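Local coordinates for methyltransferase (Streptococcus pyogenes, PDB 2ESR), which probably transfers a methyl group from S-adenosylmethionine to an unidentified substrate, using a Rossmann-like methyltransferase fold, at residues G20-M25 with K157-S162; M133-T138 with S162-Y167. All blocks are in the same frame, centred on the assembly; numbering follows the deposited sequence.

In the fold
Both contacts involve the antiparallel end of one mixed sheet, and their centres lie about 9 Å apart. In contact 1, helix 19-26 packs on the end of strand 151-159; in contact 2, strand 162-169 pairs with strand 132-139, and the turn between strands 151-159 and 162-169 brings the two together at the shared Ser162. Lys157 O and Val164 N, 2.9 Å apart, probably form a hydrogen bond, and Tyr159 OH packs 3.3 Å from Val164 CG2. The Gly41, Gly43 and Ala46 pattern, after strand 34-38, is consistent with the cofactor-binding turn of Rossmann-like methyltransferases; neither contact includes it. Strand 162-169, the chain's last, lies between and antiparallel to 132-139 and 151-159, as in class I methyltransferases.

Contact 1. Residues G20-M25 with K157-S162; sequences GAIFNM and KIYGIS
Tyr159 reaches from the end of its strand to helix 20-25 and meets three side chains there. Its ring carbon CE1 lies 3.5 Å from the Ala21 CB methyl. The hydroxyl end goes further in: Tyr159 OH is 3.4 Å from Ile22 CG1 and 3.5 Å from Met25 SE, so it lodges between a branched and an unbranched side chain one helical turn apart. Ile22 and the tyrosine cross at about a right angle, whereas Met25, a selenomethionine, comes in obliquely. Its selenium lies 5.4 Å from the centroid of the Tyr159 ring, 66° off the normal, a Met-aromatic contact neither squarely over the face nor in the plane. A chi3 of 65° bends the end of the Met25 chain and carries CE alongside Lys157.

That is where the packing thins. Lys157 offers its CB, 4.1 Å from Met25 SE, and the rest of its chain leads away from the helix on the exposed side. No hydrogen bond joins the segments. The hydrogen bonds here lie within the turn, where Tyr159 O accepts from both Ser162 N and Ser162 OG, the latter at 3.2 Å and nearly along the C=O axis.

The helix runs almost antiparallel to strand 157-159, at 166°, with axes 10.8 Å apart. Ile22, Met25 and Tyr159 all touch Val164 on the adjoining strand 162-169. Ile22 also touches Leu45 of helix 44-51, while Phe23 packs on Glu48 and Ala49, so helix 19-26 lies against the sheet with helix 44-51 as its neighbour.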
ATOM      1  N   GLY A  20      -9.282 -23.199  -0.677  1.00 39.73           N
ATOM      2  CA  GLY A  20      -9.461 -23.851  -1.960  1.00 37.77           C
ATOM      3  C   GLY A  20     -10.883 -23.677  -2.461  1.00 36.26           C
ATOM      4  O   GLY A  20     -11.107 -23.374  -3.633  1.00 37.20           O
ATOM      5  N   ALA A  21     -11.846 -23.858  -1.563  1.00 35.27           N
ATOM      6  CA  ALA A  21     -13.259 -23.724  -1.904  1.00 34.11           C
ATOM      7  C   ALA A  21     -13.580 -22.287  -2.299  1.00 32.41           C
ATOM      8  O   ALA A  21     -14.209 -22.037  -3.325  1.00 33.71           O
ATOM      9  CB  ALA A  21     -14.116 -24.138  -0.723  1.00 34.73           C
ATOM     10  N   ILE A  22     -13.148 -21.341  -1.472  1.00 28.18           N
ATOM     11  CA  ILE A  22     -13.392 -19.937  -1.748  1.00 26.09           C
ATOM     12  C   ILE A  22     -12.843 -19.540  -3.115  1.00 24.01           C
ATOM     13  O   ILE A  22     -13.546 -18.950  -3.933  1.00 21.81           O
ATOM     14  CB  ILE A  22     -12.741 -19.044  -0.673  1.00 27.90           C
ATOM     15  CG1 ILE A  22     -13.444 -19.266   0.670  1.00 29.58           C
ATOM     16  CG2 ILE A  22     -12.796 -17.581  -1.102  1.00 28.32           C
ATOM     17  CD1 ILE A  22     -12.843 -18.478   1.825  1.00 29.02           C
ATOM     18  N   PHE A  23     -11.587 -19.874  -3.373  1.00 24.02           N
ATOM     19  CA  PHE A  23     -10.998 -19.484  -4.638  1.00 23.99           C
ATOM     20  C   PHE A  23     -11.539 -20.204  -5.854  1.00 25.45           C
ATOM     21  O   PHE A  23     -11.378 -19.725  -6.973  1.00 24.86           O
ATOM     22  CB  PHE A  23      -9.475 -19.565  -4.543  1.00 25.04           C
ATOM     23  CG  PHE A  23      -8.884 -18.411  -3.791  1.00 24.89           C
ATOM     24  CD1 PHE A  23      -8.762 -17.164  -4.402  1.00 24.12           C
ATOM     25  CD2 PHE A  23      -8.538 -18.537  -2.449  1.00 27.38           C
ATOM     26  CE1 PHE A  23      -8.311 -16.059  -3.693  1.00 24.32           C
ATOM     27  CE2 PHE A  23      -8.085 -17.435  -1.724  1.00 26.92           C
ATOM     28  CZ  PHE A  23      -7.972 -16.190  -2.352  1.00 24.55           C
ATOM     29  N   ASN A  24     -12.197 -21.341  -5.642  1.00 25.97           N
ATOM     30  CA  ASN A  24     -12.796 -22.055  -6.763  1.00 28.97           C
ATOM     31  C   ASN A  24     -14.071 -21.310  -7.131  1.00 28.18           C
ATOM     32  O   ASN A  24     -14.594 -21.445  -8.237  1.00 29.65           O
ATOM     33  CB  ASN A  24     -13.124 -23.504  -6.389  1.00 29.70           C
ATOM     34  CG  ASN A  24     -11.902 -24.393  -6.389  1.00 34.09           C
ATOM     35  OD1 ASN A  24     -11.005 -24.224  -7.218  1.00 34.90           O
ATOM     36  ND2 ASN A  24     -11.862 -25.355  -5.472  1.00 36.10           N
HETATM   37  N   MSE A  25     -14.560 -20.512  -6.191  1.00 27.76           N
HETATM   38  CA  MSE A  25     -15.769 -19.727  -6.405  1.00 27.20           C
HETATM   39  C   MSE A  25     -15.483 -18.465  -7.203  1.00 27.22           C
HETATM   40  O   MSE A  25     -16.243 -18.099  -8.103  1.00 29.26           O
HETATM   41  CB  MSE A  25     -16.372 -19.293  -5.069  1.00 28.69           C
HETATM   42  CG  MSE A  25     -16.972 -20.380  -4.221  1.00 31.41           C
HETATM   43 SE   MSE A  25     -17.619 -19.592  -2.572  1.00 35.68          SE
HETATM   44  CE  MSE A  25     -19.012 -18.464  -3.296  1.00 29.73           C
ATOM     45  N   LYS A 157     -22.349 -19.466  -0.879  1.00 29.37           N
ATOM     46  CA  LYS A 157     -22.202 -20.887  -0.611  1.00 29.77           C
ATOM     47  C   LYS A 157     -21.958 -21.124   0.865  1.00 30.14           C
ATOM     48  O   LYS A 157     -21.219 -20.386   1.513  1.00 27.64           O
ATOM     49  CB  LYS A 157     -21.041 -21.469  -1.423  1.00 32.45           C
ATOM     50  CG  LYS A 157     -20.859 -22.972  -1.245  1.00 35.61           C
ATOM     51  CD  LYS A 157     -19.870 -23.540  -2.255  1.00 39.26           C
ATOM     52  CE  LYS A 157     -19.703 -25.045  -2.079  1.00 41.56           C
ATOM     53  NZ  LYS A 157     -20.997 -25.781  -2.207  1.00 42.44           N
ATOM     54  N   ILE A 158     -22.599 -22.161   1.390  1.00 30.41           N
ATOM     55  CA  ILE A 158     -22.458 -22.513   2.790  1.00 32.31           C
ATOM     56  C   ILE A 158     -21.749 -23.853   2.892  1.00 34.41           C
ATOM     57  O   ILE A 158     -22.165 -24.829   2.274  1.00 33.67           O
ATOM     58  CB  ILE A 158     -23.835 -22.646   3.481  1.00 34.03           C
ATOM     59  CG1 ILE A 158     -24.561 -21.301   3.464  1.00 34.11           C
ATOM     60  CG2 ILE A 158     -23.656 -23.156   4.906  1.00 34.05           C
ATOM     61  CD1 ILE A 158     -25.943 -21.331   4.106  1.00 35.57           C
ATOM     62  N   TYR A 159     -20.660 -23.889   3.647  1.00 35.47           N
ATOM     63  CA  TYR A 159     -19.937 -25.134   3.857  1.00 38.51           C
ATOM     64  C   TYR A 159     -19.242 -25.132   5.201  1.00 38.43           C
ATOM     65  O   TYR A 159     -18.656 -24.129   5.615  1.00 39.25           O
ATOM     66  CB  TYR A 159     -18.948 -25.421   2.721  1.00 40.66           C
ATOM     67  CG  TYR A 159     -18.265 -24.230   2.091  1.00 42.99           C
ATOM     68  CD1 TYR A 159     -18.069 -24.188   0.710  1.00 44.56           C
ATOM     69  CD2 TYR A 159     -17.776 -23.174   2.858  1.00 43.26           C
ATOM     70  CE1 TYR A 159     -17.406 -23.131   0.105  1.00 44.51           C
ATOM     71  CE2 TYR A 159     -17.103 -22.104   2.259  1.00 44.27           C
ATOM     72  CZ  TYR A 159     -16.924 -22.096   0.880  1.00 42.84           C
ATOM     73  OH  TYR A 159     -16.261 -21.067   0.255  1.00 39.99           O
ATOM     74  N   GLY A 160     -19.321 -26.267   5.886  1.00 37.67           N
ATOM     75  CA  GLY A 160     -18.724 -26.365   7.200  1.00 37.37           C
ATOM     76  C   GLY A 160     -19.520 -25.443   8.095  1.00 36.44           C
ATOM     77  O   GLY A 160     -20.747 -25.513   8.125  1.00 38.50           O
ATOM     78  N   ILE A 161     -18.835 -24.561   8.811  1.00 34.28           N
ATOM     79  CA  ILE A 161     -19.522 -23.634   9.696  1.00 33.31           C
ATOM     80  C   ILE A 161     -19.352 -22.206   9.195  1.00 31.81           C
ATOM     81  O   ILE A 161     -19.260 -21.266   9.982  1.00 33.83           O
ATOM     82  CB  ILE A 161     -18.981 -23.726  11.132  1.00 34.13           C
ATOM     83  CG1 ILE A 161     -17.487 -23.402  11.151  1.00 35.00           C
ATOM     84  CG2 ILE A 161     -19.229 -25.125  11.688  1.00 34.67           C
ATOM     85  CD1 ILE A 161     -16.899 -23.354  12.542  1.00 37.80           C
ATOM     86  N   SER A 162     -19.314 -22.050   7.880  1.00 27.20           N
ATOM     87  CA  SER A 162     -19.149 -20.723   7.311  1.00 26.70           C
ATOM     88  C   SER A 162     -19.945 -20.528   6.035  1.00 25.75           C
ATOM     89  O   SER A 162     -20.432 -21.477   5.418  1.00 25.61           O
ATOM     90  CB  SER A 162     -17.672 -20.456   7.025  1.00 25.59           C
ATOM     91  OG  SER A 162     -17.210 -21.280   5.973  1.00 29.54           O
TER

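Contact 2. Residues M133-T138 with S162-Y167; sequences MVVCET and SKVTVY
Val135 and Val166 stand side by side and point the same way from a non-hydrogen-bonded antiparallel pair, with Val135 CG2 4.2 Å from Val166 CG2. The other branch of Val135 crosses Val164 obliquely and comes closer, CG1 to CG1 at 3.8 Å. In both valines CG1 lies anti to the backbone N (chi1 -178° for Val135, 173° for Val164), which brings these two methyls together. Glu137 points to the same face as this valine row, and Ile22 of helix 19-26 touches it there.

The other face carries Val134, Cys136 and Thr138 against Tyr167, Thr165 and Lys163. Cys136 SG sits at the edge of the Tyr167 ring, 4.0 Å from CD1, in a sulfur-aromatic contact; the line from SG to the ring centroid lies 79° off the normal. Beyond it, Tyr167 OH hydrogen-bonds to Pro145 O. Thr138 and Lys163 lie side by side, but the lysine chain bends at chi3 and takes NZ to Val142 O. Ile115 and Ile119 of helix 111-124 pack on this face.

Six backbone hydrogen bonds join the strands, two each at Val134-Tyr167, Cys136-Thr165 and Thr138-Lys163. Cys136 N to Thr165 O, at 2.7 Å, is the shortest, and Val134 N to Tyr167 O the straightest. Between the pairs, Val164 CA comes within 3.2 Å of Cys136 O in a CA-H...O contact.

A water joins the hydroxyls of Thr138 and Thr165 to the main-chain Lys163 O: it donates to Thr138 OG1 and to Lys163 O, and bonds Thr165 OG1 at 2.8 Å. The two threonine hydroxyls thus share a polar partner on a buried face of mixed character, in contrast to the valines of the opposite face. The six main-chain bonds satisfy the N-H and C=O groups of the paired residues, and Lys163 O takes the water as a second donor besides Thr138 N.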
HETATM    1  N   MSE A 133     -15.135  -7.820  -7.132  1.00 17.42           N
HETATM    2  CA  MSE A 133     -15.761  -8.928  -6.443  1.00 16.88           C
HETATM    3  C   MSE A 133     -15.516  -8.615  -4.964  1.00 16.76           C
HETATM    4  O   MSE A 133     -14.361  -8.465  -4.537  1.00 17.52           O
HETATM    5  CB  MSE A 133     -15.114 -10.265  -6.811  1.00 18.20           C
HETATM    6  CG  MSE A 133     -15.572 -10.798  -8.150  1.00 20.88           C
HETATM    7 SE   MSE A 133     -14.812 -12.538  -8.437  1.00 28.20          SE
HETATM    8  CE  MSE A 133     -13.012 -12.010  -8.783  1.00 26.11           C
ATOM      9  N   VAL A 134     -16.594  -8.446  -4.202  1.00 16.65           N
ATOM     10  CA  VAL A 134     -16.488  -8.198  -2.765  1.00 17.07           C
ATOM     11  C   VAL A 134     -16.892  -9.516  -2.110  1.00 17.71           C
ATOM     12  O   VAL A 134     -18.068  -9.919  -2.124  1.00 17.31           O
ATOM     13  CB  VAL A 134     -17.418  -7.056  -2.298  1.00 16.40           C
ATOM     14  CG1 VAL A 134     -17.271  -6.853  -0.789  1.00 21.10           C
ATOM     15  CG2 VAL A 134     -17.041  -5.764  -3.011  1.00 18.35           C
ATOM     16  N   VAL A 135     -15.892 -10.194  -1.562  1.00 16.86           N
ATOM     17  CA  VAL A 135     -16.061 -11.498  -0.941  1.00 17.77           C
ATOM     18  C   VAL A 135     -16.200 -11.405   0.562  1.00 17.76           C
ATOM     19  O   VAL A 135     -15.291 -10.950   1.260  1.00 18.46           O
ATOM     20  CB  VAL A 135     -14.858 -12.407  -1.280  1.00 16.95           C
ATOM     21  CG1 VAL A 135     -15.052 -13.776  -0.677  1.00 18.28           C
ATOM     22  CG2 VAL A 135     -14.701 -12.507  -2.792  1.00 18.85           C
ATOM     23  N   CYS A 136     -17.340 -11.870   1.056  1.00 18.36           N
ATOM     24  CA  CYS A 136     -17.633 -11.834   2.475  1.00 20.00           C
ATOM     25  C   CYS A 136     -17.677 -13.225   3.074  1.00 21.16           C
ATOM     26  O   CYS A 136     -18.401 -14.084   2.588  1.00 22.12           O
ATOM     27  CB  CYS A 136     -18.986 -11.166   2.705  1.00 20.89           C
ATOM     28  SG  CYS A 136     -19.164  -9.556   1.911  1.00 22.44           S
ATOM     29  N   GLU A 137     -16.895 -13.447   4.124  1.00 22.31           N
ATOM     30  CA  GLU A 137     -16.908 -14.744   4.798  1.00 24.12           C
ATOM     31  C   GLU A 137     -17.516 -14.473   6.166  1.00 22.98           C
ATOM     32  O   GLU A 137     -17.052 -13.592   6.897  1.00 24.58           O
ATOM     33  CB  GLU A 137     -15.491 -15.310   4.935  1.00 27.40           C
ATOM     34  CG  GLU A 137     -15.451 -16.658   5.648  1.00 33.86           C
ATOM     35  CD  GLU A 137     -14.091 -17.328   5.566  1.00 37.65           C
ATOM     36  OE1 GLU A 137     -13.070 -16.618   5.690  1.00 41.44           O
ATOM     37  OE2 GLU A 137     -14.048 -18.566   5.389  1.00 39.87           O
ATOM     38  N   THR A 138     -18.564 -15.214   6.504  1.00 20.53           N
ATOM     39  CA  THR A 138     -19.262 -15.022   7.775  1.00 22.04           C
ATOM     40  C   THR A 138     -19.736 -16.357   8.331  1.00 22.50           C
ATOM     41  O   THR A 138     -19.517 -17.401   7.724  1.00 23.11           O
ATOM     42  CB  THR A 138     -20.522 -14.172   7.578  1.00 23.41           C
ATOM     43  OG1 THR A 138     -21.476 -14.926   6.813  1.00 23.96           O
ATOM     44  CG2 THR A 138     -20.193 -12.891   6.820  1.00 25.02           C
ATOM     45  N   SER A 162     -19.314 -22.050   7.880  1.00 27.20           N
ATOM     46  CA  SER A 162     -19.149 -20.723   7.311  1.00 26.70           C
ATOM     47  C   SER A 162     -19.945 -20.528   6.035  1.00 25.75           C
ATOM     48  O   SER A 162     -20.432 -21.477   5.418  1.00 25.61           O
ATOM     49  CB  SER A 162     -17.672 -20.456   7.025  1.00 25.59           C
ATOM     50  OG  SER A 162     -17.210 -21.280   5.973  1.00 29.54           O
ATOM     51  N   LYS A 163     -20.074 -19.273   5.642  1.00 23.84           N
ATOM     52  CA  LYS A 163     -20.783 -18.942   4.428  1.00 23.08           C
ATOM     53  C   LYS A 163     -19.998 -17.859   3.720  1.00 22.18           C
ATOM     54  O   LYS A 163     -19.512 -16.916   4.359  1.00 21.43           O
ATOM     55  CB  LYS A 163     -22.196 -18.439   4.738  1.00 24.14           C
ATOM     56  CG  LYS A 163     -22.980 -18.091   3.481  1.00 28.35           C
ATOM     57  CD  LYS A 163     -24.453 -17.835   3.762  1.00 31.63           C
ATOM     58  CE  LYS A 163     -24.674 -16.548   4.519  1.00 32.45           C
ATOM     59  NZ  LYS A 163     -26.138 -16.290   4.669  1.00 35.71           N
ATOM     60  N   VAL A 164     -19.851 -18.013   2.408  1.00 20.52           N
ATOM     61  CA  VAL A 164     -19.148 -17.032   1.602  1.00 21.67           C
ATOM     62  C   VAL A 164     -20.168 -16.402   0.671  1.00 20.94           C
ATOM     63  O   VAL A 164     -20.901 -17.096  -0.034  1.00 21.65           O
ATOM     64  CB  VAL A 164     -18.023 -17.665   0.754  1.00 21.52           C
ATOM     65  CG1 VAL A 164     -17.449 -16.624  -0.201  1.00 22.63           C
ATOM     66  CG2 VAL A 164     -16.921 -18.196   1.662  1.00 24.17           C
ATOM     67  N   THR A 165     -20.225 -15.080   0.697  1.00 19.55           N
ATOM     68  CA  THR A 165     -21.145 -14.332  -0.143  1.00 19.09           C
ATOM     69  C   THR A 165     -20.298 -13.389  -0.985  1.00 18.73           C
ATOM     70  O   THR A 165     -19.445 -12.674  -0.460  1.00 19.17           O
ATOM     71  CB  THR A 165     -22.114 -13.495   0.712  1.00 19.68           C
ATOM     72  OG1 THR A 165     -22.828 -14.355   1.613  1.00 22.44           O
ATOM     73  CG2 THR A 165     -23.118 -12.762  -0.173  1.00 21.65           C
ATOM     74  N   VAL A 166     -20.528 -13.386  -2.289  1.00 16.98           N
ATOM     75  CA  VAL A 166     -19.762 -12.516  -3.166  1.00 17.38           C
ATOM     76  C   VAL A 166     -20.687 -11.497  -3.807  1.00 17.73           C
ATOM     77  O   VAL A 166     -21.683 -11.867  -4.425  1.00 18.76           O
ATOM     78  CB  VAL A 166     -19.090 -13.310  -4.293  1.00 17.95           C
ATOM     79  CG1 VAL A 166     -18.230 -12.369  -5.150  1.00 19.48           C
ATOM     80  CG2 VAL A 166     -18.257 -14.448  -3.710  1.00 19.17           C
ATOM     81  N   TYR A 167     -20.362 -10.218  -3.644  1.00 17.55           N
ATOM     82  CA  TYR A 167     -21.151  -9.146  -4.236  1.00 17.96           C
ATOM     83  C   TYR A 167     -20.410  -8.621  -5.450  1.00 18.56           C
ATOM     84  O   TYR A 167     -19.178  -8.587  -5.464  1.00 19.36           O
ATOM     85  CB  TYR A 167     -21.346  -7.980  -3.262  1.00 16.92           C
ATOM     86  CG  TYR A 167     -22.327  -8.249  -2.146  1.00 17.59           C
ATOM     87  CD1 TYR A 167     -21.914  -8.839  -0.953  1.00 16.93           C
ATOM     88  CD2 TYR A 167     -23.673  -7.903  -2.281  1.00 19.16           C
ATOM     89  CE1 TYR A 167     -22.820  -9.075   0.081  1.00 17.08           C
ATOM     90  CE2 TYR A 167     -24.586  -8.137  -1.253  1.00 18.54           C
ATOM     91  CZ  TYR A 167     -24.152  -8.721  -0.077  1.00 19.55           C
ATOM     92  OH  TYR A 167     -25.051  -8.933   0.947  1.00 20.65           O
TER
HETATM   93  O   HOH W   1     -21.273 -14.662   3.948  1.00 20.95           O